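Local coordinates for extracellular solute-binding protein, family 5 (Chelativorans sp., PDB 6WM6), which binds EDTA and other aminopolycarboxylates in the periplasm, probably to deliver them to an ABC transporter for uptake, at residues N60-S65 and E204-F209; F189-H194 and P215-G220. One frame throughout, in Å; residues are numbered along the deposited sequence.

Contact 1: N60-S65 and E204-F209; sequences NWNVTS and ESYNNF
The Tyr206 ring carries the amide of Asn62 on one face, with ND2 3.3 Å above its plane and displaced toward the rim, while Thr64 OG1 lies at the edge near the hydroxyl and Asn207 OD1 lies in the ring plane. The contact docks two successive loop motifs, an Asx turn built on Asn60 and a type I beta turn from Asn62 to Ser65, against helix 202-212. With chi1 of Asn62 at 178°, the side chain extends away from its own backbone nitrogen and carries the amide across to the ring; its plane stands 80° from that of the ring, and ND2 also makes a weak 3.4 Å hydrogen bond to Tyr206 O. At the far end of the tyrosine, OH donates to Thr64 OG1 at 2.7 Å, and Thr64 OG1 in turn donates to Asn62 OD1 at 2.8 Å. Gln141 NE2 of helix 131-141 is also hydrogen-bonded to the phenol oxygen, giving a buried polar chain that links helix to loop and fixes the rotation of the Asn62 amide. The approach to Asn62 is set up upstream, where Asn60 OD1 accepts from Asn62 N at 2.8 Å and closes the Asx turn. Asn62 O takes two bonds from one residue: Ser65 N at 3.0 Å closes the beta turn, and Ser65 OG at 2.8 Å reaches the same oxygen within its carbonyl plane.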
loop_
_atom_site.group_PDB
_atom_site.type_symbol
_atom_site.label_atom_id
_atom_site.label_comp_id
_atom_site.label_asym_id
_atom_site.label_seq_id
_atom_site.Cartn_x
_atom_site.Cartn_y
_atom_site.Cartn_z
ATOM N N ASN A 60 4.801 -10.916 13.702
ATOM C CA ASN A 60 5.954 -10.937 12.809
ATOM C C ASN A 60 6.468 -9.506 12.767
ATOM O O ASN A 60 5.700 -8.582 12.508
ATOM C CB ASN A 60 5.538 -11.429 11.414
ATOM C CG ASN A 60 6.720 -11.615 10.478
ATOM O OD1 ASN A 60 7.543 -10.699 10.288
ATOM N ND2 ASN A 60 6.797 -12.769 9.853
ATOM N N TRP A 61 7.756 -9.329 13.055
ATOM C CA TRP A 61 8.370 -8.033 13.212
ATOM C C TRP A 61 9.163 -7.617 11.984
ATOM O O TRP A 61 9.813 -6.569 12.015
ATOM C CB TRP A 61 9.294 -8.028 14.431
ATOM C CG TRP A 61 8.542 -8.156 15.702
ATOM C CD1 TRP A 61 8.180 -9.317 16.325
ATOM C CD2 TRP A 61 8.058 -7.083 16.508
ATOM N NE1 TRP A 61 7.486 -9.025 17.474
ATOM C CE2 TRP A 61 7.394 -7.662 17.604
ATOM C CE3 TRP A 61 8.111 -5.688 16.408
ATOM C CZ2 TRP A 61 6.796 -6.889 18.600
ATOM C CZ3 TRP A 61 7.521 -4.933 17.394
ATOM C CH2 TRP A 61 6.869 -5.533 18.474
ATOM N N ASN A 62 9.090 -8.397 10.908
ATOM C CA ASN A 62 9.899 -8.200 9.710
ATOM C C ASN A 62 8.969 -7.816 8.566
ATOM O O ASN A 62 8.385 -8.678 7.899
ATOM C CB ASN A 62 10.678 -9.485 9.425
ATOM C CG ASN A 62 11.515 -9.406 8.178
ATOM O OD1 ASN A 62 11.484 -8.414 7.422
ATOM N ND2 ASN A 62 12.303 -10.475 7.948
ATOM N N VAL A 63 8.850 -6.515 8.319
ATOM C CA VAL A 63 7.880 -6.020 7.339
ATOM C C VAL A 63 8.189 -6.504 5.936
ATOM O O VAL A 63 7.308 -6.495 5.066
ATOM C CB VAL A 63 7.789 -4.482 7.409
ATOM C CG1 VAL A 63 8.986 -3.818 6.764
ATOM C CG2 VAL A 63 6.483 -4.007 6.775
ATOM N N THR A 64 9.442 -6.875 5.662
ATOM C CA THR A 64 9.846 -7.332 4.342
ATOM C C THR A 64 9.469 -8.781 4.084
ATOM O O THR A 64 9.585 -9.254 2.942
ATOM C CB THR A 64 11.328 -7.095 4.058
ATOM O OG1 THR A 64 12.140 -8.056 4.757
ATOM C CG2 THR A 64 11.744 -5.679 4.467
ATOM N N SER A 65 9.069 -9.522 5.112
ATOM C CA SER A 65 8.705 -10.923 4.934
ATOM C C SER A 65 7.284 -11.042 4.415
ATOM O O SER A 65 6.494 -10.097 4.485
ATOM C CB SER A 65 8.851 -11.692 6.253
ATOM O OG SER A 65 7.843 -11.340 7.201
ATOM N N GLU A 204 17.696 -18.723 8.301
ATOM C CA GLU A 204 17.293 -18.844 9.695
ATOM C C GLU A 204 17.169 -17.474 10.350
ATOM O O GLU A 204 16.190 -17.191 11.046
ATOM C CB GLU A 204 18.327 -19.714 10.430
ATOM C CG GLU A 204 18.221 -19.745 11.948
ATOM C CD GLU A 204 16.994 -20.482 12.445
ATOM O OE1 GLU A 204 16.549 -20.196 13.579
ATOM O OE2 GLU A 204 16.471 -21.343 11.704
ATOM N N SER A 205 18.156 -16.604 10.136
ATOM C CA SER A 205 18.140 -15.306 10.798
ATOM C C SER A 205 17.029 -14.410 10.265
ATOM O O SER A 205 16.434 -13.648 11.036
ATOM C CB SER A 205 19.504 -14.626 10.678
ATOM O OG SER A 205 19.806 -14.300 9.333
ATOM N N TYR A 206 16.726 -14.499 8.973
ATOM C CA TYR A 206 15.669 -13.693 8.378
ATOM C C TYR A 206 14.290 -14.222 8.748
ATOM O O TYR A 206 13.390 -13.444 9.140
ATOM C CB TYR A 206 15.870 -13.666 6.864
ATOM C CG TYR A 206 14.860 -12.839 6.111
ATOM C CD1 TYR A 206 15.047 -11.474 5.927
ATOM C CD2 TYR A 206 13.707 -13.420 5.585
ATOM C CE1 TYR A 206 14.121 -10.712 5.213
ATOM C CE2 TYR A 206 12.790 -12.668 4.884
ATOM C CZ TYR A 206 13.003 -11.313 4.709
ATOM O OH TYR A 206 12.068 -10.597 3.995
ATOM N N ASN A 207 14.099 -15.534 8.622
ATOM C CA ASN A 207 12.797 -16.137 8.851
ATOM C C ASN A 207 12.465 -16.288 10.333
ATOM O O ASN A 207 11.281 -16.322 10.686
ATOM C CB ASN A 207 12.737 -17.531 8.201
ATOM C CG ASN A 207 12.759 -17.489 6.693
ATOM O OD1 ASN A 207 12.352 -16.515 6.065
ATOM N ND2 ASN A 207 13.214 -18.573 6.085
ATOM N N ASN A 208 13.467 -16.397 11.207
ATOM C CA ASN A 208 13.238 -16.636 12.628
ATOM C C ASN A 208 13.650 -15.430 13.466
ATOM O O ASN A 208 12.784 -14.693 13.930
ATOM C CB ASN A 208 13.935 -17.930 13.057
ATOM C CG ASN A 208 13.483 -19.124 12.229
ATOM O OD1 ASN A 208 14.303 -19.883 11.710
ATOM N ND2 ASN A 208 12.174 -19.280 12.080
ATOM N N PHE A 209 14.947 -15.183 13.646
ATOM C CA PHE A 209 15.394 -14.074 14.493
ATOM C C PHE A 209 14.707 -12.752 14.160
ATOM O O PHE A 209 14.128 -12.111 15.043
ATOM C CB PHE A 209 16.918 -13.939 14.392
ATOM C CG PHE A 209 17.479 -12.737 15.090
ATOM C CD1 PHE A 209 17.386 -12.606 16.482
ATOM C CD2 PHE A 209 18.122 -11.743 14.369
ATOM C CE1 PHE A 209 17.921 -11.489 17.109
ATOM C CE2 PHE A 209 18.654 -10.620 15.007
ATOM C CZ PHE A 209 18.549 -10.506 16.380
#

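Contact 2: F189-H194 and P215-G220; sequences FLYPAH and PAWSGG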
loop_
_atom_site.group_PDB
_atom_site.type_symbol
_atom_site.label_atom_id
_atom_site.label_comp_id
_atom_site.label_asym_id
_atom_site.label_seq_id
_atom_site.Cartn_x
_atom_site.Cartn_y
_atom_site.Cartn_z
ATOM N N PHE A 189 14.400 -0.886 3.859
ATOM C CA PHE A 189 14.335 -1.442 5.201
ATOM C C PHE A 189 15.626 -2.207 5.427
ATOM O O PHE A 189 15.851 -3.239 4.784
ATOM C CB PHE A 189 13.131 -2.365 5.361
ATOM C CG PHE A 189 11.825 -1.708 5.004
ATOM C CD1 PHE A 189 11.171 -0.905 5.904
ATOM C CD2 PHE A 189 11.289 -1.907 3.748
ATOM C CE1 PHE A 189 9.971 -0.278 5.540
ATOM C CE2 PHE A 189 10.084 -1.285 3.387
ATOM C CZ PHE A 189 9.446 -0.482 4.293
ATOM N N LEU A 190 16.486 -1.710 6.306
ATOM C CA LEU A 190 17.758 -2.344 6.615
ATOM C C LEU A 190 17.725 -2.946 8.016
ATOM O O LEU A 190 17.153 -2.363 8.938
ATOM C CB LEU A 190 18.906 -1.329 6.518
ATOM C CG LEU A 190 19.184 -0.806 5.115
ATOM C CD1 LEU A 190 20.169 0.342 5.162
ATOM C CD2 LEU A 190 19.725 -1.931 4.247
ATOM N N TYR A 191 18.367 -4.107 8.166
ATOM C CA TYR A 191 18.408 -4.887 9.393
ATOM C C TYR A 191 19.853 -5.090 9.823
ATOM O O TYR A 191 20.774 -5.090 8.994
ATOM C CB TYR A 191 17.668 -6.221 9.195
ATOM C CG TYR A 191 16.212 -5.960 8.883
ATOM C CD1 TYR A 191 15.287 -5.796 9.910
ATOM C CD2 TYR A 191 15.762 -5.792 7.579
ATOM C CE1 TYR A 191 13.967 -5.509 9.655
ATOM C CE2 TYR A 191 14.423 -5.502 7.310
ATOM C CZ TYR A 191 13.537 -5.365 8.358
ATOM O OH TYR A 191 12.199 -5.042 8.112
ATOM N N PRO A 192 20.103 -5.271 11.129
ATOM C CA PRO A 192 21.497 -5.341 11.602
ATOM C C PRO A 192 22.167 -6.679 11.296
ATOM O O PRO A 192 21.960 -7.690 11.999
ATOM C CB PRO A 192 21.364 -5.092 13.108
ATOM C CG PRO A 192 19.980 -5.601 13.433
ATOM C CD PRO A 192 19.143 -5.195 12.244
ATOM N N ALA A 193 23.025 -6.669 10.276
ATOM C CA ALA A 193 23.678 -7.895 9.823
ATOM C C ALA A 193 24.530 -8.513 10.915
ATOM O O ALA A 193 24.589 -9.737 11.036
ATOM C CB ALA A 193 24.537 -7.604 8.594
ATOM N N HIS A 194 25.199 -7.690 11.731
ATOM C CA HIS A 194 26.079 -8.233 12.757
ATOM C C HIS A 194 25.310 -8.959 13.839
ATOM O O HIS A 194 25.891 -9.822 14.516
ATOM C CB HIS A 194 26.959 -7.135 13.358
ATOM C CG HIS A 194 26.220 -6.139 14.186
ATOM N ND1 HIS A 194 25.461 -5.123 13.640
ATOM C CD2 HIS A 194 26.153 -5.981 15.527
ATOM C CE1 HIS A 194 24.942 -4.402 14.612
ATOM N NE2 HIS A 194 25.344 -4.900 15.765
ATOM N N PRO A 215 12.269 -6.990 18.499
ATOM C CA PRO A 215 13.620 -6.475 18.226
ATOM C C PRO A 215 14.166 -5.733 19.435
ATOM O O PRO A 215 13.497 -4.852 19.981
ATOM C CB PRO A 215 13.415 -5.543 17.025
ATOM C CG PRO A 215 11.928 -5.212 17.043
ATOM C CD PRO A 215 11.248 -6.411 17.605
ATOM N N ALA A 216 15.394 -6.075 19.824
ATOM C CA ALA A 216 16.112 -5.379 20.883
ATOM C C ALA A 216 16.985 -4.252 20.345
ATOM O O ALA A 216 17.444 -3.408 21.119
ATOM C CB ALA A 216 16.978 -6.368 21.668
ATOM N N TRP A 217 17.169 -4.197 19.037
ATOM C CA TRP A 217 18.062 -3.274 18.353
ATOM C C TRP A 217 17.262 -2.167 17.676
ATOM O O TRP A 217 16.044 -2.235 17.526
ATOM C CB TRP A 217 18.844 -4.068 17.279
ATOM C CG TRP A 217 17.922 -4.905 16.428
ATOM C CD1 TRP A 217 17.631 -6.230 16.615
ATOM C CD2 TRP A 217 17.134 -4.476 15.316
ATOM N NE1 TRP A 217 16.716 -6.645 15.684
ATOM C CE2 TRP A 217 16.397 -5.597 14.865
ATOM C CE3 TRP A 217 16.995 -3.263 14.636
ATOM C CZ2 TRP A 217 15.519 -5.522 13.775
ATOM C CZ3 TRP A 217 16.111 -3.200 13.544
ATOM C CH2 TRP A 217 15.400 -4.326 13.137
ATOM N N SER A 218 17.987 -1.135 17.246
ATOM C CA SER A 218 17.385 -0.073 16.465
ATOM C C SER A 218 18.446 0.651 15.660
ATOM O O SER A 218 19.591 0.775 16.091
ATOM C CB SER A 218 16.702 0.948 17.390
ATOM O OG SER A 218 16.251 2.050 16.627
ATOM N N GLY A 219 18.046 1.141 14.482
ATOM C CA GLY A 219 18.835 2.089 13.720
ATOM C C GLY A 219 18.094 3.392 13.501
ATOM O O GLY A 219 18.409 4.157 12.573
ATOM N N GLY A 220 17.081 3.636 14.339
ATOM C CA GLY A 220 16.211 4.791 14.207
ATOM C C GLY A 220 16.101 5.570 15.496
ATOM O O GLY A 220 16.841 5.335 16.461
#
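Pro192 lies over the indole of Trp217, meeting it through the ring carbons CG and CD. CD sits 3.6 Å above the centre of the six-membered ring and only 5° off its normal, a CH-pi contact, while CG comes within 3.6 Å of Trp217 CD2, at the junction of the two rings. The indole owes this position to its first torsion, which places CG between the backbone N and the carbonyl carbon (chi1 49°). Its opposite face receives Pro215 CB, nearer the rim, so the tryptophan is sandwiched between two prolines. The Tyr191 side chain, turned away from its own carbonyl carbon, brings its ring to the indole rim to rim: the planes are 83° apart, the centroids of the phenol and the six-membered ring are 5.9 Å apart, and Tyr191 CD1 touches Trp217 CH2 at 3.5 Å. A leucine in place of Trp217 would probably open a gap between the two prolines and deprive Tyr191 CD1 of its aromatic neighbour. Just beyond the tryptophan, Ser218 OG accepts from Gly220 N at 2.9 Å and forms an ST turn. Pro192 is the N-cap residue of helix 193-196, Leu210 of helix 202-212 packs on both Tyr191 and Trp217, and the loop bearing the indole leads directly into strand 222-228.

In the fold
The centres of the two contacts are 12 Å apart, and their segments alternate along the chain: 60-65, 189-194, 204-209, then 215-220. Helix 202-212 ties them together, carrying Tyr206 of contact 1 and, through Leu210, touching Asn62, Tyr191 and Trp217. The contacts also meet directly, Trp61 CE3 packing on Pro215 CD at 3.4 Å and Tyr191 OH lying beside Asn62 OD1. Helix 131-141 packs against residues of both. The loop with 60-65 follows strand 49-54 and that with 215-220 precedes strand 222-228, the two outermost strands of one mixed sheet. Together they form a continuous buried packing region in this solute-binding protein, joining an early loop to later helices.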